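Cap5O (Staphylococcus aureus, PDB 3OJO) is an NAD-binding UDP-N-acetyl-mannosamine dehydrogenase that takes part in the biosynthesis of capsular polysaccharide. Local coordinates at residues 299-310 with 339-350; 27-35 with 68-76. All blocks are in the same frame, centred on the assembly; numbering follows the deposited sequence.

Contact 1 (299-310 with 339-350); sequences PAYVVDTTKQII and DIYELLNQEPDI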
loop_
_atom_site.group_PDB
_atom_site.type_symbol
_atom_site.label_atom_id
_atom_site.label_comp_id
_atom_site.label_asym_id
_atom_site.label_seq_id
_atom_site.Cartn_x
_atom_site.Cartn_y
_atom_site.Cartn_z
ATOM N N PRO B 299 17.112 -1.363 10.754
ATOM C CA PRO B 299 18.538 -1.543 11.089
ATOM C C PRO B 299 18.771 -2.196 12.463
ATOM O O PRO B 299 19.519 -3.170 12.538
ATOM C CB PRO B 299 19.098 -0.113 10.996
ATOM C CG PRO B 299 18.240 0.529 9.960
ATOM C CD PRO B 299 16.863 0.020 10.276
ATOM N N ALA B 300 18.072 -1.731 13.517
ATOM C CA ALA B 300 18.183 -2.296 14.876
ATOM C C ALA B 300 17.658 -3.751 14.945
ATOM O O ALA B 300 18.239 -4.573 15.664
ATOM C CB ALA B 300 17.447 -1.415 15.878
ATOM N N TYR B 301 16.590 -4.063 14.178
ATOM C CA TYR B 301 16.012 -5.406 14.081
ATOM C C TYR B 301 17.031 -6.380 13.462
ATOM O O TYR B 301 17.164 -7.510 13.933
ATOM C CB TYR B 301 14.680 -5.380 13.281
ATOM C CG TYR B 301 14.054 -6.744 13.094
ATOM C CD1 TYR B 301 13.282 -7.319 14.095
ATOM C CD2 TYR B 301 14.284 -7.487 11.937
ATOM C CE1 TYR B 301 12.750 -8.595 13.950
ATOM C CE2 TYR B 301 13.745 -8.757 11.775
ATOM C CZ TYR B 301 12.979 -9.306 12.784
ATOM O OH TYR B 301 12.463 -10.564 12.613
ATOM N N VAL B 302 17.742 -5.937 12.407
ATOM C CA VAL B 302 18.787 -6.702 11.709
ATOM C C VAL B 302 19.977 -6.914 12.674
ATOM O O VAL B 302 20.470 -8.039 12.791
ATOM C CB VAL B 302 19.194 -6.010 10.372
ATOM C CG1 VAL B 302 20.462 -6.607 9.764
ATOM C CG2 VAL B 302 18.047 -6.061 9.370
ATOM N N VAL B 303 20.390 -5.846 13.390
ATOM C CA VAL B 303 21.474 -5.875 14.374
ATOM C C VAL B 303 21.142 -6.882 15.513
ATOM O O VAL B 303 21.980 -7.728 15.829
ATOM C CB VAL B 303 21.846 -4.441 14.876
ATOM C CG1 VAL B 303 22.793 -4.484 16.074
ATOM C CG2 VAL B 303 22.453 -3.598 13.750
ATOM N N ASP B 304 19.914 -6.829 16.068
ATOM C CA ASP B 304 19.459 -7.736 17.121
ATOM C C ASP B 304 19.459 -9.188 16.638
ATOM O O ASP B 304 19.839 -10.086 17.394
ATOM C CB ASP B 304 18.069 -7.311 17.649
ATOM C CG ASP B 304 17.305 -8.415 18.374
ATOM O OD1 ASP B 304 17.716 -8.779 19.506
ATOM O OD2 ASP B 304 16.323 -8.950 17.785
ATOM N N THR B 305 19.059 -9.415 15.377
ATOM C CA THR B 305 19.050 -10.754 14.770
ATOM C C THR B 305 20.497 -11.258 14.592
ATOM O O THR B 305 20.775 -12.431 14.865
ATOM C CB THR B 305 18.232 -10.748 13.478
ATOM O OG1 THR B 305 16.935 -10.210 13.751
ATOM C CG2 THR B 305 18.094 -12.121 12.870
ATOM N N THR B 306 21.405 -10.356 14.168
ATOM C CA THR B 306 22.825 -10.623 13.963
ATOM C C THR B 306 23.465 -11.031 15.291
ATOM O O THR B 306 24.098 -12.086 15.353
ATOM C CB THR B 306 23.490 -9.413 13.251
ATOM O OG1 THR B 306 22.920 -9.280 11.942
ATOM C CG2 THR B 306 25.015 -9.539 13.132
ATOM N N LYS B 307 23.256 -10.222 16.358
ATOM C CA LYS B 307 23.748 -10.466 17.725
ATOM C C LYS B 307 23.388 -11.884 18.215
ATOM O O LYS B 307 24.227 -12.548 18.819
ATOM C CB LYS B 307 23.213 -9.405 18.701
ATOM C CG LYS B 307 23.882 -8.037 18.545
ATOM C CD LYS B 307 23.808 -7.196 19.813
ATOM C CE LYS B 307 22.584 -6.318 19.909
ATOM N NZ LYS B 307 22.542 -5.592 21.205
ATOM N N GLN B 308 22.165 -12.355 17.895
ATOM C CA GLN B 308 21.668 -13.685 18.244
ATOM C C GLN B 308 22.352 -14.799 17.448
ATOM O O GLN B 308 22.557 -15.878 17.995
ATOM C CB GLN B 308 20.150 -13.755 18.063
ATOM C CG GLN B 308 19.373 -13.061 19.173
ATOM C CD GLN B 308 17.903 -12.949 18.854
ATOM O OE1 GLN B 308 17.346 -11.850 18.764
ATOM N NE2 GLN B 308 17.234 -14.076 18.682
ATOM N N ILE B 309 22.677 -14.561 16.158
ATOM C CA ILE B 309 23.354 -15.548 15.299
ATOM C C ILE B 309 24.780 -15.762 15.824
ATOM O O ILE B 309 25.226 -16.898 15.982
ATOM C CB ILE B 309 23.345 -15.123 13.794
ATOM C CG1 ILE B 309 21.901 -15.068 13.222
ATOM C CG2 ILE B 309 24.244 -16.039 12.942
ATOM C CD1 ILE B 309 21.716 -14.151 11.958
ATOM N N ILE B 310 25.469 -14.647 16.110
ATOM C CA ILE B 310 26.833 -14.576 16.606
ATOM C C ILE B 310 26.981 -15.124 18.036
ATOM O O ILE B 310 28.081 -15.510 18.424
ATOM C CB ILE B 310 27.397 -13.136 16.350
ATOM C CG1 ILE B 310 28.615 -13.146 15.415
ATOM C CG2 ILE B 310 27.605 -12.281 17.607
ATOM C CD1 ILE B 310 28.301 -13.544 13.978
ATOM N N ASP B 339 23.895 2.145 7.939
ATOM C CA ASP B 339 23.394 2.321 9.304
ATOM C C ASP B 339 23.619 1.088 10.166
ATOM O O ASP B 339 24.051 1.217 11.314
ATOM C CB ASP B 339 21.928 2.736 9.280
ATOM C CG ASP B 339 21.750 4.189 8.890
ATOM O OD1 ASP B 339 20.604 4.697 8.992
ATOM O OD2 ASP B 339 22.758 4.832 8.510
ATOM N N ILE B 340 23.452 -0.107 9.558
ATOM C CA ILE B 340 23.665 -1.409 10.199
ATOM C C ILE B 340 25.149 -1.599 10.482
ATOM O O ILE B 340 25.505 -1.939 11.610
ATOM C CB ILE B 340 23.025 -2.592 9.393
ATOM C CG1 ILE B 340 21.480 -2.463 9.368
ATOM C CG2 ILE B 340 23.417 -3.950 9.976
ATOM C CD1 ILE B 340 20.765 -3.077 8.220
ATOM N N TYR B 341 26.006 -1.357 9.465
ATOM C CA TYR B 341 27.470 -1.489 9.540
ATOM C C TYR B 341 28.042 -0.673 10.698
ATOM O O TYR B 341 28.795 -1.195 11.498
ATOM C CB TYR B 341 28.118 -1.083 8.195
ATOM C CG TYR B 341 29.609 -0.817 8.261
ATOM C CD1 TYR B 341 30.524 -1.867 8.292
ATOM C CD2 TYR B 341 30.104 0.488 8.333
ATOM C CE1 TYR B 341 31.895 -1.628 8.388
ATOM C CE2 TYR B 341 31.472 0.737 8.430
ATOM C CZ TYR B 341 32.363 -0.322 8.446
ATOM O OH TYR B 341 33.703 -0.073 8.528
ATOM N N GLU B 342 27.652 0.584 10.773
ATOM C CA GLU B 342 28.031 1.561 11.776
ATOM C C GLU B 342 27.562 1.125 13.194
ATOM O O GLU B 342 28.298 1.330 14.159
ATOM C CB GLU B 342 27.428 2.911 11.340
ATOM C CG GLU B 342 27.575 4.091 12.282
ATOM C CD GLU B 342 26.766 5.325 11.903
ATOM O OE1 GLU B 342 26.000 5.272 10.909
ATOM O OE2 GLU B 342 26.913 6.356 12.604
ATOM N N LEU B 343 26.342 0.541 13.308
ATOM C CA LEU B 343 25.755 0.039 14.561
ATOM C C LEU B 343 26.508 -1.192 14.995
ATOM O O LEU B 343 26.784 -1.358 16.185
ATOM C CB LEU B 343 24.256 -0.330 14.396
ATOM C CG LEU B 343 23.233 0.806 14.441
ATOM C CD1 LEU B 343 21.880 0.321 13.951
ATOM C CD2 LEU B 343 23.133 1.421 15.828
ATOM N N LEU B 344 26.827 -2.055 14.034
ATOM C CA LEU B 344 27.587 -3.266 14.287
ATOM C C LEU B 344 29.024 -2.903 14.707
ATOM O O LEU B 344 29.574 -3.533 15.616
ATOM C CB LEU B 344 27.583 -4.188 13.053
ATOM C CG LEU B 344 26.333 -5.007 12.760
ATOM C CD1 LEU B 344 26.595 -5.961 11.633
ATOM C CD2 LEU B 344 25.843 -5.778 13.982
ATOM N N ASN B 345 29.620 -1.877 14.053
ATOM C CA ASN B 345 30.963 -1.384 14.358
ATOM C C ASN B 345 31.001 -0.829 15.782
ATOM O O ASN B 345 31.918 -1.169 16.532
ATOM C CB ASN B 345 31.411 -0.319 13.350
ATOM C CG ASN B 345 32.898 -0.061 13.361
ATOM O OD1 ASN B 345 33.449 0.543 14.288
ATOM N ND2 ASN B 345 33.580 -0.524 12.329
ATOM N N GLN B 346 29.991 -0.010 16.158
ATOM C CA GLN B 346 29.843 0.567 17.492
ATOM C C GLN B 346 29.708 -0.540 18.547
ATOM O O GLN B 346 30.355 -0.473 19.597
ATOM C CB GLN B 346 28.626 1.499 17.531
ATOM C CG GLN B 346 28.341 2.040 18.915
ATOM C CD GLN B 346 27.910 3.479 18.934
ATOM O OE1 GLN B 346 26.962 3.878 18.253
ATOM N NE2 GLN B 346 28.581 4.263 19.762
ATOM N N GLU B 347 28.931 -1.597 18.216
ATOM C CA GLU B 347 28.654 -2.739 19.075
ATOM C C GLU B 347 29.896 -3.534 19.489
ATOM O O GLU B 347 30.594 -4.087 18.633
ATOM C CB GLU B 347 27.600 -3.666 18.434
ATOM C CG GLU B 347 26.800 -4.484 19.437
ATOM C CD GLU B 347 25.773 -3.707 20.244
ATOM O OE1 GLU B 347 25.979 -3.540 21.470
ATOM O OE2 GLU B 347 24.762 -3.269 19.649
ATOM N N PRO B 348 30.167 -3.637 20.815
ATOM C CA PRO B 348 31.275 -4.503 21.258
ATOM C C PRO B 348 30.815 -5.962 21.163
ATOM O O PRO B 348 29.612 -6.217 21.030
ATOM C CB PRO B 348 31.532 -4.053 22.698
ATOM C CG PRO B 348 30.247 -3.437 23.157
ATOM C CD PRO B 348 29.409 -3.083 21.964
ATOM N N ASP B 349 31.755 -6.920 21.210
ATOM C CA ASP B 349 31.475 -8.363 21.078
ATOM C C ASP B 349 31.155 -8.734 19.608
ATOM O O ASP B 349 30.768 -9.870 19.330
ATOM C CB ASP B 349 30.369 -8.880 22.054
ATOM C CG ASP B 349 30.363 -8.289 23.467
ATOM O OD1 ASP B 349 31.372 -8.470 24.200
ATOM O OD2 ASP B 349 29.338 -7.674 23.849
ATOM N N ILE B 350 31.309 -7.767 18.669
ATOM C CA ILE B 350 31.111 -7.934 17.225
ATOM C C ILE B 350 32.227 -7.197 16.482
ATOM O O ILE B 350 32.405 -5.990 16.671
ATOM C CB ILE B 350 29.696 -7.511 16.704
ATOM C CG1 ILE B 350 28.568 -8.363 17.320
ATOM C CG2 ILE B 350 29.631 -7.617 15.185
ATOM C CD1 ILE B 350 27.267 -7.681 17.398
#

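Contact 2 (27-35 with 68-76); sequences SIMFAKHGV and EVLSSGKLK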
loop_
_atom_site.group_PDB
_atom_site.type_symbol
_atom_site.label_atom_id
_atom_site.label_comp_id
_atom_site.label_asym_id
_atom_site.label_seq_id
_atom_site.Cartn_x
_atom_site.Cartn_y
_atom_site.Cartn_z
ATOM N N SER B 27 22.175 19.252 -19.064
ATOM C CA SER B 27 22.934 20.308 -19.747
ATOM C C SER B 27 23.500 19.747 -21.051
ATOM O O SER B 27 23.373 20.376 -22.096
ATOM C CB SER B 27 24.102 20.767 -18.881
ATOM O OG SER B 27 23.660 21.115 -17.586
ATOM N N ILE B 28 24.095 18.538 -20.978
ATOM C CA ILE B 28 24.688 17.847 -22.118
ATOM C C ILE B 28 23.630 17.611 -23.217
ATOM O O ILE B 28 23.902 17.871 -24.384
ATOM C CB ILE B 28 25.469 16.564 -21.651
ATOM C CG1 ILE B 28 26.805 16.960 -20.995
ATOM C CG2 ILE B 28 25.697 15.545 -22.795
ATOM C CD1 ILE B 28 27.508 15.825 -20.177
ATOM N N MET B 29 22.423 17.191 -22.818
ATOM C CA MET B 29 21.290 16.908 -23.683
ATOM C C MET B 29 20.767 18.117 -24.489
ATOM O O MET B 29 20.579 17.998 -25.703
ATOM C CB MET B 29 20.173 16.240 -22.886
ATOM C CG MET B 29 19.139 15.572 -23.761
ATOM S SD MET B 29 19.803 14.484 -25.060
ATOM C CE MET B 29 19.735 12.989 -24.287
ATOM N N PHE B 30 20.533 19.266 -23.831
ATOM C CA PHE B 30 20.058 20.468 -24.513
ATOM C C PHE B 30 21.119 21.027 -25.472
ATOM O O PHE B 30 20.769 21.465 -26.571
ATOM C CB PHE B 30 19.649 21.540 -23.505
ATOM C CG PHE B 30 18.306 21.330 -22.843
ATOM C CD1 PHE B 30 17.126 21.699 -23.490
ATOM C CD2 PHE B 30 18.223 20.864 -21.536
ATOM C CE1 PHE B 30 15.887 21.579 -22.842
ATOM C CE2 PHE B 30 16.989 20.751 -20.893
ATOM C CZ PHE B 30 15.830 21.102 -21.551
ATOM N N ALA B 31 22.414 20.984 -25.054
ATOM C CA ALA B 31 23.566 21.441 -25.834
ATOM C C ALA B 31 23.777 20.571 -27.076
ATOM O O ALA B 31 24.193 21.086 -28.116
ATOM C CB ALA B 31 24.813 21.453 -24.971
ATOM N N LYS B 32 23.463 19.262 -26.969
ATOM C CA LYS B 32 23.530 18.261 -28.043
ATOM C C LYS B 32 22.521 18.618 -29.156
ATOM O O LYS B 32 22.699 18.206 -30.303
ATOM C CB LYS B 32 23.204 16.863 -27.466
ATOM C CG LYS B 32 23.547 15.690 -28.369
ATOM C CD LYS B 32 22.895 14.397 -27.897
ATOM C CE LYS B 32 23.040 13.281 -28.911
ATOM N NZ LYS B 32 24.389 12.656 -28.877
ATOM N N HIS B 33 21.470 19.386 -28.798
ATOM C CA HIS B 33 20.381 19.808 -29.680
ATOM C C HIS B 33 20.462 21.294 -30.128
ATOM O O HIS B 33 19.480 21.852 -30.635
ATOM C CB HIS B 33 19.020 19.426 -29.053
ATOM C CG HIS B 33 18.794 17.944 -29.001
ATOM N ND1 HIS B 33 17.955 17.314 -29.896
ATOM C CD2 HIS B 33 19.347 17.008 -28.194
ATOM C CE1 HIS B 33 18.022 16.023 -29.609
ATOM N NE2 HIS B 33 18.844 15.792 -28.589
ATOM N N GLY B 34 21.646 21.893 -29.972
ATOM C CA GLY B 34 21.936 23.255 -30.406
ATOM C C GLY B 34 21.646 24.405 -29.462
ATOM O O GLY B 34 21.808 25.570 -29.855
ATOM N N VAL B 35 21.223 24.114 -28.223
ATOM C CA VAL B 35 20.934 25.161 -27.231
ATOM C C VAL B 35 22.253 25.592 -26.557
ATOM O O VAL B 35 23.099 24.739 -26.297
ATOM C CB VAL B 35 19.859 24.711 -26.208
ATOM C CG1 VAL B 35 19.443 25.852 -25.291
ATOM C CG2 VAL B 35 18.638 24.120 -26.911
ATOM N N GLU B 68 31.978 15.906 -27.435
ATOM C CA GLU B 68 31.388 16.509 -28.644
ATOM C C GLU B 68 30.815 17.898 -28.354
ATOM O O GLU B 68 31.083 18.853 -29.076
ATOM C CB GLU B 68 30.248 15.628 -29.204
ATOM C CG GLU B 68 30.651 14.238 -29.670
ATOM C CD GLU B 68 29.526 13.491 -30.364
ATOM O OE1 GLU B 68 28.629 12.968 -29.662
ATOM O OE2 GLU B 68 29.537 13.441 -31.616
ATOM N N VAL B 69 30.011 17.982 -27.303
ATOM C CA VAL B 69 29.283 19.158 -26.830
ATOM C C VAL B 69 30.202 20.268 -26.284
ATOM O O VAL B 69 29.918 21.455 -26.477
ATOM C CB VAL B 69 28.179 18.661 -25.846
ATOM C CG1 VAL B 69 27.921 19.613 -24.697
ATOM C CG2 VAL B 69 26.892 18.350 -26.594
ATOM N N LEU B 70 31.302 19.883 -25.616
ATOM C CA LEU B 70 32.270 20.839 -25.062
ATOM C C LEU B 70 33.042 21.496 -26.221
ATOM O O LEU B 70 33.185 22.723 -26.238
ATOM C CB LEU B 70 33.195 20.101 -24.076
ATOM C CG LEU B 70 34.382 20.804 -23.406
ATOM C CD1 LEU B 70 33.960 21.920 -22.448
ATOM C CD2 LEU B 70 35.139 19.816 -22.602
ATOM N N SER B 71 33.444 20.683 -27.226
ATOM C CA SER B 71 34.167 21.123 -28.426
ATOM C C SER B 71 33.330 22.022 -29.349
ATOM O O SER B 71 33.893 22.914 -30.004
ATOM C CB SER B 71 34.749 19.934 -29.190
ATOM O OG SER B 71 33.857 18.845 -29.358
ATOM N N SER B 72 31.997 21.808 -29.389
ATOM C CA SER B 72 31.087 22.611 -30.215
ATOM C C SER B 72 30.853 24.023 -29.633
ATOM O O SER B 72 30.299 24.886 -30.316
ATOM C CB SER B 72 29.765 21.876 -30.453
ATOM O OG SER B 72 28.940 21.807 -29.300
ATOM N N GLY B 73 31.283 24.240 -28.390
ATOM C CA GLY B 73 31.117 25.508 -27.684
ATOM C C GLY B 73 29.707 25.746 -27.179
ATOM O O GLY B 73 29.396 26.855 -26.730
ATOM N N LYS B 74 28.842 24.706 -27.246
ATOM C CA LYS B 74 27.449 24.779 -26.786
ATOM C C LYS B 74 27.323 24.683 -25.258
ATOM O O LYS B 74 26.431 25.314 -24.673
ATOM C CB LYS B 74 26.557 23.738 -27.491
ATOM C CG LYS B 74 26.255 24.064 -28.960
ATOM C CD LYS B 74 25.552 25.410 -29.182
ATOM C CE LYS B 74 25.402 25.750 -30.653
ATOM N NZ LYS B 74 26.706 26.057 -31.323
ATOM N N LEU B 75 28.242 23.938 -24.614
ATOM C CA LEU B 75 28.232 23.805 -23.161
ATOM C C LEU B 75 29.447 24.436 -22.494
ATOM O O LEU B 75 30.575 23.947 -22.622
ATOM C CB LEU B 75 28.018 22.335 -22.704
ATOM C CG LEU B 75 27.982 22.026 -21.189
ATOM C CD1 LEU B 75 26.846 22.722 -20.489
ATOM C CD2 LEU B 75 27.883 20.555 -20.944
ATOM N N LYS B 76 29.192 25.519 -21.764
ATOM C CA LYS B 76 30.180 26.230 -20.971
ATOM C C LYS B 76 29.747 26.039 -19.529
ATOM O O LYS B 76 28.561 25.896 -19.260
ATOM C CB LYS B 76 30.243 27.733 -21.324
ATOM C CG LYS B 76 30.383 28.041 -22.817
ATOM C CD LYS B 76 31.823 27.955 -23.340
ATOM C CE LYS B 76 31.913 28.190 -24.832
ATOM N NZ LYS B 76 31.338 29.507 -25.237
#

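Contact 1 (299-310 with 339-350)
Within the UDP-binding part, helix 336-346 is the connection of a beta-alpha-beta crossover between parallel strands 317-321 and 351-355, and its residues Ile340, Leu343 and Leu344 meet Pro299, Val303 and Thr306 of the long helix 286-312. The helix segments cross at -46° with their axes 9.3 Å apart at closest approach, and no hydrogen bond joins them. At the Pro299 end Ile340 CG1 lies 3.5 Å from Pro299 CA, while CD1 and CG2 both touch Val302 CG1, the side chains crossing at about a right angle. The side chains of Val303 and Leu344 pass in opposite directions, bringing Val303 CG1, anti to the backbone N (chi1 170°), 3.9 Å from Leu344 CD2, and Val303 CG2 sits against Leu343 CB and Ile340 CG2. Thr306 divides its branches: OG1 bonds to Val302 O from above the carbonyl plane, 43° out of it, so that this buried hydroxyl is satisfied inside its own helix, and CG2 is left to touch Leu344 CD2. Thr306 and Leu344 also reach Val318 of strand 317-321. Toward the solvent Lys307, bent at chi3, crosses Glu347, the first residue beyond helical geometry, and makes a long salt bridge (NZ to OE2 3.6 Å). Nearer the backbone of the same lysine, CG rests 3.6 Å from Ile350 CD1, and three residues on, Ile310 CG2 meets Ile350 CG1 at 4.0 Å.

Contact 2 (27-35 with 68-76)
The flat groups at this contact are peptide carbonyls, and the aliphatic chain of Lys74 runs past three of them: its CB is 3.6 Å from Ala31 O, its CE is 3.7 Å from Gly34 O, and its CB and CD both approach Val35 O. Bends at chi2 and chi4 carry CD and CE along Gly34 O, following the turn that ends helix 23-32. The ring of Phe30 takes no part in the contact and meets Phe198 edge-to-face. Ala31 forms the centre of the contact. Its CB packs at 3.6 Å against Val69 CG1 and also touches the CB atoms of Lys74 and Leu75, so helix and strand come close over a small methyl. Val69 CG2 lies against the backbone of Lys32, 3.6 Å from its N. Leu75, its CG anti to the backbone N (chi1 -180°), straddles two residues, with CD1 3.7 Å from Ser27 CB and CD2 3.8 Å from Ile28 CG1. Ser27 OG is bonded to Gly23 O within its own helix. Lys32 NZ and Glu68 OE1 stay beyond salt-bridge distance. Both helices end in Schellman motifs, with Gly34 and Gly73 at positive phi. Helix 23-32, whose start carries the last glycine of a probable GxGxxG motif, thus packs on the helix 62-71 and edge strand 75-78 of the NAD-binding Rossmann fold.

Contact 2 comes first along the chain and closes before contact 1 opens. Their centres are 49 Å apart on opposite sides of the chain's centre, and the nearest atoms are about 31 Å apart. They share no sheet: contact 2 lies by the edge strand 75-78 of the mixed sheet, whereas contact 1 packs against the parallel five-stranded sheet. The central region, with the long helix 208-238, comes between them in sequence. Contact 2 packs a helix on a helix and an edge strand of the NAD-binding domain, and contact 1 joins helix 286-312 to helix 336-346 of the UDP-binding part. The cofactor is not held by one lobe alone: Arg333 of the UDP-binding part also binds NAD.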